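Side-chain contact in TssK (Serratia sp. FS14, PDB 5Y0E), which probably forms part of the type VI secretion baseplate, where TssK proteins are thought to link the baseplate to the membrane complex: residues A64-M69 with P74-G79. Sequence-based numbering, arbitrary orientation.
Sequences AASGIM and PFRFSG
Ala-65 faces Phe-77 and Gly-67 faces Phe-75 as the two hydrogen-bonded pairs of an antiparallel beta hairpin; the axes of strands 64-68 and 74-78 approach to 4.7 Å, and their N-to-C directions differ by 176°. Each pair is closed by two backbone bonds, among them Phe-77 N to Ala-65 O at 3.0 Å and Gly-67 N to Phe-75 O at 3.1 Å. Ala-64 with Ser-78, Ser-66 with Arg-76 and Ile-68 with Pro-74 form the non-hydrogen-bonded pairs.

On the face carrying Ala-65, both phenylalanine rings lean across to the partner strand. Phe-75 CG stands between its own backbone N and carbonyl carbon (chi1 63°), which lays the ring over Gly-67 in a cross-strand aromatic-glycine pair. The bare glycine backbone lets the ring lie close, with Gly-67 CA in a CH-pi contact 4.0 Å from its centroid. Met-69, its chain bent at chi2 and chi3, adds an oblique Met-aromatic contact, with SD 3.6 Å from Phe-75 CE2. Phe-77 repeats the lean (chi1 66°): Ala-65 N lies over one face of its ring, toward the rim, and CZ lies 3.6 Å from Ala-65 CB. On the other face, Ile-68 CG1 packs on Pro-74 CB at 4.1 Å, while Ser-66 CB sits over one face of the Arg-76 guanidinium, off-centre.

Strand 62-68 is the middle strand of a three-stranded antiparallel sheet, with strand 44-50 along its other edge; there Ser-66 OG hydrogen-bonds Thr-47 OG1. Pro-74 and Arg-76 pack against Tyr-30 and Asp-3 of a second subunit, whereas Phe-75 reaches Leu-149 and Leu-151 of strand 142-155 and Leu-166 of strand 163-174, joining the hairpin to the neighbouring mixed sheet.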
loop_
_atom_site.group_PDB
_atom_site.type_symbol
_atom_site.label_atom_id
_atom_site.label_comp_id
_atom_site.label_asym_id
_atom_site.label_seq_id
_atom_site.Cartn_x
_atom_site.Cartn_y
_atom_site.Cartn_z
ATOM N N ALA A 64 20.775 -12.642 -18.826
ATOM C CA ALA A 64 20.542 -13.142 -17.482
ATOM C C ALA A 64 19.062 -13.005 -17.177
ATOM O O ALA A 64 18.378 -12.170 -17.764
ATOM C CB ALA A 64 21.370 -12.373 -16.457
ATOM N N ALA A 65 18.577 -13.821 -16.250
ATOM C CA ALA A 65 17.193 -13.725 -15.812
ATOM C C ALA A 65 17.002 -14.562 -14.558
ATOM O O ALA A 65 17.734 -15.519 -14.320
ATOM C CB ALA A 65 16.233 -14.193 -16.901
ATOM N N SER A 66 15.996 -14.203 -13.767
ATOM C CA SER A 66 15.620 -15.014 -12.619
ATOM C C SER A 66 14.144 -14.813 -12.331
ATOM O O SER A 66 13.575 -13.767 -12.642
ATOM C CB SER A 66 16.459 -14.674 -11.395
ATOM O OG SER A 66 16.364 -13.306 -11.087
ATOM N N GLY A 67 13.533 -15.816 -11.738
ATOM C CA GLY A 67 12.119 -15.703 -11.477
ATOM C C GLY A 67 11.520 -17.064 -11.197
ATOM O O GLY A 67 12.207 -17.971 -10.757
ATOM N N ILE A 68 10.232 -17.177 -11.479
ATOM C CA ILE A 68 9.463 -18.381 -11.232
ATOM C C ILE A 68 8.517 -18.623 -12.399
ATOM O O ILE A 68 7.810 -17.713 -12.836
ATOM C CB ILE A 68 8.683 -18.269 -9.913
ATOM C CG1 ILE A 68 9.633 -18.467 -8.746
ATOM C CG2 ILE A 68 7.617 -19.313 -9.841
ATOM C CD1 ILE A 68 9.281 -17.673 -7.571
ATOM N N MET A 69 8.494 -19.841 -12.888
ATOM C CA MET A 69 7.639 -20.210 -13.986
ATOM C C MET A 69 6.228 -20.449 -13.490
ATOM O O MET A 69 5.999 -20.635 -12.301
ATOM C CB MET A 69 8.181 -21.458 -14.667
ATOM C CG MET A 69 9.567 -21.258 -15.259
ATOM S SD MET A 69 9.668 -20.030 -16.588
ATOM C CE MET A 69 8.655 -20.810 -17.795
ATOM N N PRO A 74 11.318 -22.324 -9.879
ATOM C CA PRO A 74 12.257 -21.201 -9.854
ATOM C C PRO A 74 13.412 -21.426 -10.803
ATOM O O PRO A 74 13.769 -22.557 -11.117
ATOM C CB PRO A 74 12.743 -21.186 -8.406
ATOM C CG PRO A 74 12.535 -22.558 -7.926
ATOM C CD PRO A 74 11.367 -23.120 -8.648
ATOM N N PHE A 75 14.008 -20.330 -11.253
ATOM C CA PHE A 75 15.115 -20.397 -12.186
ATOM C C PHE A 75 15.977 -19.170 -12.011
ATOM O O PHE A 75 15.522 -18.125 -11.558
ATOM C CB PHE A 75 14.656 -20.486 -13.650
ATOM C CG PHE A 75 13.897 -19.282 -14.114
ATOM C CD1 PHE A 75 14.553 -18.192 -14.628
ATOM C CD2 PHE A 75 12.529 -19.235 -13.991
ATOM C CE1 PHE A 75 13.864 -17.092 -15.005
ATOM C CE2 PHE A 75 11.846 -18.142 -14.378
ATOM C CZ PHE A 75 12.508 -17.066 -14.884
ATOM N N ARG A 76 17.224 -19.310 -12.433
ATOM C CA ARG A 76 18.215 -18.255 -12.374
ATOM C C ARG A 76 19.346 -18.652 -13.307
ATOM O O ARG A 76 19.817 -19.785 -13.245
ATOM C CB ARG A 76 18.726 -18.067 -10.946
ATOM C CG ARG A 76 19.901 -17.128 -10.829
ATOM C CD ARG A 76 20.400 -17.042 -9.397
ATOM N NE ARG A 76 19.289 -16.902 -8.463
ATOM C CZ ARG A 76 18.786 -15.735 -8.068
ATOM N NH1 ARG A 76 19.302 -14.597 -8.516
ATOM N NH2 ARG A 76 17.763 -15.701 -7.222
ATOM N N PHE A 77 19.765 -17.745 -14.181
ATOM C CA PHE A 77 20.897 -18.033 -15.042
ATOM C C PHE A 77 21.598 -16.737 -15.383
ATOM O O PHE A 77 21.046 -15.651 -15.233
ATOM C CB PHE A 77 20.491 -18.784 -16.316
ATOM C CG PHE A 77 19.614 -18.000 -17.256
ATOM C CD1 PHE A 77 20.131 -16.990 -18.048
ATOM C CD2 PHE A 77 18.281 -18.299 -17.371
ATOM C CE1 PHE A 77 19.331 -16.283 -18.907
ATOM C CE2 PHE A 77 17.476 -17.600 -18.239
ATOM C CZ PHE A 77 18.003 -16.590 -19.005
ATOM N N SER A 78 22.827 -16.866 -15.852
ATOM C CA SER A 78 23.593 -15.706 -16.264
ATOM C C SER A 78 24.708 -16.163 -17.180
ATOM O O SER A 78 25.263 -17.244 -17.011
ATOM C CB SER A 78 24.170 -14.954 -15.079
ATOM O OG SER A 78 25.006 -13.924 -15.543
ATOM N N GLY A 79 25.020 -15.337 -18.159
ATOM C CA GLY A 79 26.045 -15.705 -19.099
ATOM C C GLY A 79 25.525 -16.592 -20.200
ATOM O O GLY A 79 24.631 -17.409 -19.996
#